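Local coordinates for protein pectate lyase II (Xanthomonas campestris pv. campestris, PDB 2QY1) that probably cleaves pectate by beta-elimination as a secreted polysaccharide lyase, at residues A[68-74]-A[91-97]; A[110-114]-A[149-153]. The protein carries 2 engineered substitutions. All coordinates share one frame; numbering follows the deposited sequence. Where two conformers were deposited one is given.

Along the chain the contacts come in series: contact 1 (68-74 with 91-97) closes before contact 2 (110-114 with 149-153) opens. Their centres lie 23 Å apart and their nearest atoms about 11 Å, so they do not touch. Contact 1 follows the ends of strands 65-69 and 87-91 of a parallel sheet, one face of the beta-helix of this family, and contact 2 precedes its strands 116-119 and 155-158. Contact 1 carries the chain toward strands 74-78 and 97-105. Successive turns are thus joined by seven direct hydrogen bonds in contact 1, and in contact 2 by apposed loops bridged by water instead of direct bonds.

Contact 1. Residues A[68-74]-A[91-97]; sequences IKNKSDV and VGNAHNV
Val91 is gripped through its backbone and touched along its side chain by segment 68-74. Its N donates to Ile68 O at 2.9 Å and its O accepts from Asn70 N, the approach lying almost on the extension of the Val91 carbonyl. The torsion chi1 of 56° sets Val91 CG1 between the backbone N and the carbonyl carbon, from where it meets Lys69 CB at 3.7 Å; the lysine then runs on extended, away from the partner.

Asn70 ends the paired strands. Its OD1 takes the N-H of Asn93 at 3.1 Å, with the donor 66° above the carbonyl plane and therefore off the lone pairs, and Ser123 OG is a second partner of the same oxygen. The two asparagine amides stand nearly perpendicular, with Asn70 ND2 packed on Asn93 CB.

Two successive rungs turn the same corner side by side, as in the parallel beta-helix of polysaccharide lyase family 1. Between the parallel bridges Lys69-Val91 and Val74-Val97 the pairing shifts by one residue, and polar groups join the loops. Ser72 OG accepts from His95 N at 3.0 Å, and one water bridges that OG to Asn93 O. Lys71 O is buried against Ala94 CB and lacks a polar partner. Asp73 OD2 receives Asn96 ND2 at 2.9 Å in a nearly straight bond, arriving on the anti side of the carboxylate, while Asn96 OD1 accepts from Thr10 N and Gly11 N.

On the buried side Val97, with CG1 anti to its N (chi1 174°), meets Ile68 CD1 tip to tip through that CG1 at 4.1 Å, linking strand 65-69 to strand 97-105 beyond the corner, while Val97 CA approaches Val74 O at 3.2 Å.

Contact 2. Residues A[110-114]-A[149-153]; sequences GEDAD and ASFDG
Oxygen faces oxygen where Asp152 enters segment 110-114: its OD2 lies 3.2 Å from Glu111 O and its OD1 3.0 Å from Asp114 OD1, all of them acceptors. The Asp114 distance is doubtful, since that residue was deposited in two conformers. These loops lead into strands 116-119 and 155-158 of the parallel beta-helix, and in the conformer given Asp156 adds a third carboxylate close to Asp114. The cluster resembles the acidic calcium site of family relatives, although the coordinates given here hold waters and no calcium ion.

With CG anti to its backbone N (chi1 178°), Asp152 lays its carboxylate against Glu111 O in the 3-10 turn 111-112. A water donates to Glu111 O and, weakly, to Asp152 OD1, which probably eases the crowding of acceptors.

At the Gly110 end the loops meet through carbon atoms. Ala149 CB abuts Glu111 CB at 3.7 Å, and Gly110, at positive phi, lays its CA 3.3 Å from Ala149 O. Waters replace direct bonds there as well: one accepts from Gly110 N at 2.8 Å and donates to Ser150 O at 2.9 Å.

Contact 1. Residues A[68-74]-A[91-97]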
loop_
_atom_site.group_PDB
_atom_site.type_symbol
_atom_site.label_atom_id
_atom_site.label_comp_id
_atom_site.label_asym_id
_atom_site.label_seq_id
_atom_site.Cartn_x
_atom_site.Cartn_y
_atom_site.Cartn_z
ATOM N N ILE A 68 -2.782 -11.895 -10.990
ATOM C CA ILE A 68 -4.207 -11.922 -11.306
ATOM C C ILE A 68 -4.415 -10.937 -12.453
ATOM O O ILE A 68 -4.387 -9.723 -12.252
ATOM C CB ILE A 68 -5.102 -11.524 -10.104
ATOM C CG1 ILE A 68 -4.902 -12.484 -8.928
ATOM C CG2 ILE A 68 -6.579 -11.494 -10.517
ATOM C CD1 ILE A 68 -5.503 -11.972 -7.612
ATOM N N LYS A 69 -4.603 -11.467 -13.656
ATOM C CA LYS A 69 -4.693 -10.636 -14.851
ATOM C C LYS A 69 -6.016 -10.847 -15.577
ATOM O O LYS A 69 -6.338 -11.964 -15.985
ATOM C CB LYS A 69 -3.513 -10.927 -15.782
ATOM C CG LYS A 69 -3.469 -10.077 -17.045
ATOM C CD LYS A 69 -2.046 -10.022 -17.573
ATOM C CE LYS A 69 -1.984 -9.521 -18.997
ATOM N NZ LYS A 69 -0.616 -9.689 -19.560
ATOM N N ASN A 70 -6.770 -9.761 -15.734
ATOM C CA ASN A 70 -8.072 -9.790 -16.413
ATOM C C ASN A 70 -9.046 -10.807 -15.817
ATOM O O ASN A 70 -9.823 -11.440 -16.536
ATOM C CB ASN A 70 -7.907 -10.007 -17.926
ATOM C CG ASN A 70 -7.846 -8.704 -18.700
ATOM O OD1 ASN A 70 -6.970 -7.865 -18.469
ATOM N ND2 ASN A 70 -8.784 -8.527 -19.626
ATOM N N LYS A 71 -8.986 -10.960 -14.497
ATOM C CA LYS A 71 -9.903 -11.840 -13.774
ATOM C C LYS A 71 -10.443 -11.126 -12.540
ATOM O O LYS A 71 -9.755 -10.295 -11.945
ATOM C CB LYS A 71 -9.229 -13.170 -13.420
ATOM C CG LYS A 71 -8.789 -13.960 -14.655
ATOM C CD LYS A 71 -8.512 -15.421 -14.383
ATOM C CE LYS A 71 -8.023 -16.090 -15.662
ATOM N NZ LYS A 71 -7.747 -17.538 -15.489
ATOM N N SER A 72 -11.684 -11.447 -12.182
ATOM C CA SER A 72 -12.419 -10.711 -11.160
ATOM C C SER A 72 -12.996 -11.626 -10.093
ATOM O O SER A 72 -13.070 -12.844 -10.283
ATOM C CB SER A 72 -13.554 -9.909 -11.801
ATOM O OG SER A 72 -13.050 -8.935 -12.700
ATOM N N ASP A 73 -13.415 -11.025 -8.977
ATOM C CA ASP A 73 -14.081 -11.738 -7.882
ATOM C C ASP A 73 -13.140 -12.755 -7.234
ATOM O O ASP A 73 -13.444 -13.947 -7.161
ATOM C CB ASP A 73 -15.378 -12.408 -8.359
ATOM C CG ASP A 73 -16.235 -11.490 -9.219
ATOM O OD1 ASP A 73 -16.695 -11.944 -10.288
ATOM O OD2 ASP A 73 -16.442 -10.321 -8.835
ATOM N N VAL A 74 -11.992 -12.267 -6.769
ATOM C CA VAL A 74 -10.945 -13.124 -6.224
ATOM C C VAL A 74 -10.575 -12.695 -4.807
ATOM O O VAL A 74 -10.382 -11.505 -4.535
ATOM C CB VAL A 74 -9.673 -13.114 -7.117
ATOM C CG1 VAL A 74 -8.566 -13.986 -6.515
ATOM C CG2 VAL A 74 -9.996 -13.580 -8.534
ATOM N N VAL A 91 -3.695 -6.885 -12.419
ATOM C CA VAL A 91 -3.451 -6.101 -13.626
ATOM C C VAL A 91 -4.584 -6.167 -14.669
ATOM O O VAL A 91 -5.226 -7.208 -14.862
ATOM C CB VAL A 91 -2.024 -6.416 -14.216
ATOM C CG1 VAL A 91 -1.848 -7.895 -14.485
ATOM C CG2 VAL A 91 -1.712 -5.590 -15.457
ATOM N N GLY A 92 -4.838 -5.027 -15.304
ATOM C CA GLY A 92 -5.782 -4.934 -16.412
ATOM C C GLY A 92 -7.235 -4.901 -15.982
ATOM O O GLY A 92 -7.575 -4.321 -14.948
ATOM N N ASN A 93 -8.088 -5.530 -16.789
ATOM C CA ASN A 93 -9.527 -5.580 -16.545
ATOM C C ASN A 93 -9.852 -6.560 -15.414
ATOM O O ASN A 93 -10.424 -7.630 -15.638
ATOM C CB ASN A 93 -10.261 -5.957 -17.840
ATOM C CG ASN A 93 -11.751 -5.667 -17.784
ATOM O OD1 ASN A 93 -12.236 -4.960 -16.900
ATOM N ND2 ASN A 93 -12.485 -6.216 -18.742
ATOM N N ALA A 94 -9.480 -6.173 -14.198
ATOM C CA ALA A 94 -9.578 -7.038 -13.029
ATOM C C ALA A 94 -10.247 -6.279 -11.892
ATOM O O ALA A 94 -9.738 -5.250 -11.449
ATOM C CB ALA A 94 -8.187 -7.510 -12.612
ATOM N N HIS A 95 -11.383 -6.791 -11.418
ATOM C CA HIS A 95 -12.198 -6.073 -10.439
ATOM C C HIS A 95 -12.654 -6.955 -9.280
ATOM O O HIS A 95 -12.744 -8.173 -9.418
ATOM C CB HIS A 95 -13.409 -5.439 -11.131
ATOM C CG HIS A 95 -13.061 -4.690 -12.378
ATOM N ND1 HIS A 95 -12.522 -3.422 -12.359
ATOM C CD2 HIS A 95 -13.153 -5.040 -13.683
ATOM C CE1 HIS A 95 -12.310 -3.017 -13.598
ATOM N NE2 HIS A 95 -12.681 -3.981 -14.420
ATOM N N ASN A 96 -12.938 -6.325 -8.138
ATOM C CA ASN A 96 -13.451 -7.020 -6.951
ATOM C C ASN A 96 -12.466 -8.071 -6.429
ATOM O O ASN A 96 -12.706 -9.279 -6.517
ATOM C CB ASN A 96 -14.839 -7.621 -7.225
ATOM C CG ASN A 96 -15.506 -8.152 -5.973
ATOM O OD1 ASN A 96 -15.370 -7.582 -4.890
ATOM N ND2 ASN A 96 -16.234 -9.252 -6.117
ATOM N N VAL A 97 -11.350 -7.585 -5.895
ATOM C CA VAL A 97 -10.250 -8.437 -5.452
ATOM C C VAL A 97 -9.879 -8.103 -4.010
ATOM O O VAL A 97 -9.737 -6.930 -3.658
ATOM C CB VAL A 97 -9.005 -8.281 -6.373
ATOM C CG1 VAL A 97 -7.804 -9.058 -5.826
ATOM C CG2 VAL A 97 -9.327 -8.726 -7.796
HETATM O O HOH W 1 -12.161 -9.502 -15.191
#

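Contact 2. Residues A[110-114]-A[149-153]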
loop_
_atom_site.group_PDB
_atom_site.type_symbol
_atom_site.label_atom_id
_atom_site.label_comp_id
_atom_site.label_asym_id
_atom_site.label_seq_id
_atom_site.Cartn_x
_atom_site.Cartn_y
_atom_site.Cartn_z
ATOM N N GLY A 110 14.746 -7.029 -6.831
ATOM C CA GLY A 110 15.233 -5.652 -6.753
ATOM C C GLY A 110 14.153 -4.681 -7.175
ATOM O O GLY A 110 13.112 -4.589 -6.529
ATOM N N GLU A 111 14.389 -3.979 -8.281
ATOM C CA GLU A 111 13.390 -3.062 -8.832
ATOM C C GLU A 111 12.098 -3.796 -9.224
ATOM O O GLU A 111 11.027 -3.195 -9.285
ATOM C CB GLU A 111 13.966 -2.292 -10.023
ATOM C CG GLU A 111 13.271 -0.964 -10.271
ATOM C CD GLU A 111 14.011 -0.063 -11.246
ATOM O OE1 GLU A 111 14.978 -0.516 -11.891
ATOM O OE2 GLU A 111 13.613 1.114 -11.363
ATOM N N ASP A 112 12.208 -5.100 -9.462
ATOM C CA ASP A 112 11.054 -5.945 -9.789
ATOM C C ASP A 112 10.415 -6.629 -8.576
ATOM O O ASP A 112 9.456 -7.393 -8.725
ATOM C CB ASP A 112 11.459 -6.988 -10.829
ATOM C CG ASP A 112 11.987 -6.357 -12.101
ATOM O OD1 ASP A 112 11.364 -5.387 -12.586
ATOM O OD2 ASP A 112 13.024 -6.820 -12.608
ATOM N N ALA A 113 10.936 -6.349 -7.385
ATOM C CA ALA A 113 10.451 -6.984 -6.155
ATOM C C ALA A 113 9.226 -6.287 -5.550
ATOM O O ALA A 113 9.252 -5.865 -4.393
ATOM C CB ALA A 113 11.583 -7.077 -5.126
ATOM N N ASP A 114 8.156 -6.160 -6.330
ATOM C CA ASP A 114 6.933 -5.523 -5.841
ATOM C C ASP A 114 6.134 -6.501 -4.989
ATOM O O ASP A 114 5.920 -7.648 -5.383
ATOM C CB ASP A 114 6.078 -4.994 -7.000
ATOM C CG ASP A 114 5.332 -3.711 -6.644
ATOM O OD1 ASP A 114 5.297 -2.794 -7.495
ATOM O OD2 ASP A 114 4.782 -3.612 -5.524
ATOM N N ALA A 149 17.763 0.261 -5.927
ATOM C CA ALA A 149 16.740 -0.777 -5.957
ATOM C C ALA A 149 17.169 -2.124 -5.368
ATOM O O ALA A 149 17.222 -3.127 -6.084
ATOM C CB ALA A 149 16.246 -0.961 -7.393
ATOM N N SER A 150 17.461 -2.152 -4.067
ATOM C CA SER A 150 17.721 -3.417 -3.376
ATOM C C SER A 150 16.413 -4.190 -3.215
ATOM O O SER A 150 16.403 -5.424 -3.204
ATOM C CB SER A 150 18.381 -3.180 -2.013
ATOM O OG SER A 150 19.648 -2.562 -2.168
ATOM N N PHE A 151 15.323 -3.438 -3.074
ATOM C CA PHE A 151 13.959 -3.962 -3.087
ATOM C C PHE A 151 13.067 -2.964 -3.833
ATOM O O PHE A 151 13.556 -1.930 -4.288
ATOM C CB PHE A 151 13.466 -4.216 -1.655
ATOM C CG PHE A 151 14.274 -5.254 -0.923
ATOM C CD1 PHE A 151 13.953 -6.608 -1.031
ATOM C CD2 PHE A 151 15.380 -4.883 -0.160
ATOM C CE1 PHE A 151 14.713 -7.575 -0.370
ATOM C CE2 PHE A 151 16.148 -5.840 0.500
ATOM C CZ PHE A 151 15.812 -7.189 0.396
ATOM N N ASP A 152 11.781 -3.279 -3.985
ATOM C CA ASP A 152 10.857 -2.393 -4.712
ATOM C C ASP A 152 9.686 -1.948 -3.831
ATOM O O ASP A 152 9.845 -1.792 -2.624
ATOM C CB ASP A 152 10.380 -3.050 -6.017
ATOM C CG ASP A 152 9.369 -2.195 -6.786
ATOM O OD1 ASP A 152 8.201 -2.618 -6.891
ATOM O OD2 ASP A 152 9.731 -1.104 -7.282
ATOM N N GLY A 153 8.516 -1.755 -4.439
ATOM C CA GLY A 153 7.363 -1.167 -3.766
ATOM C C GLY A 153 6.656 -2.095 -2.806
ATOM O O GLY A 153 6.739 -3.317 -2.932
HETATM O O HOH W 2 15.017 -7.795 -4.140
HETATM O O HOH W 3 17.518 -4.018 -8.758
HETATM O O HOH W 4 8.446 -3.265 -10.069
HETATM O O HOH W 5 10.336 -5.582 -2.154
#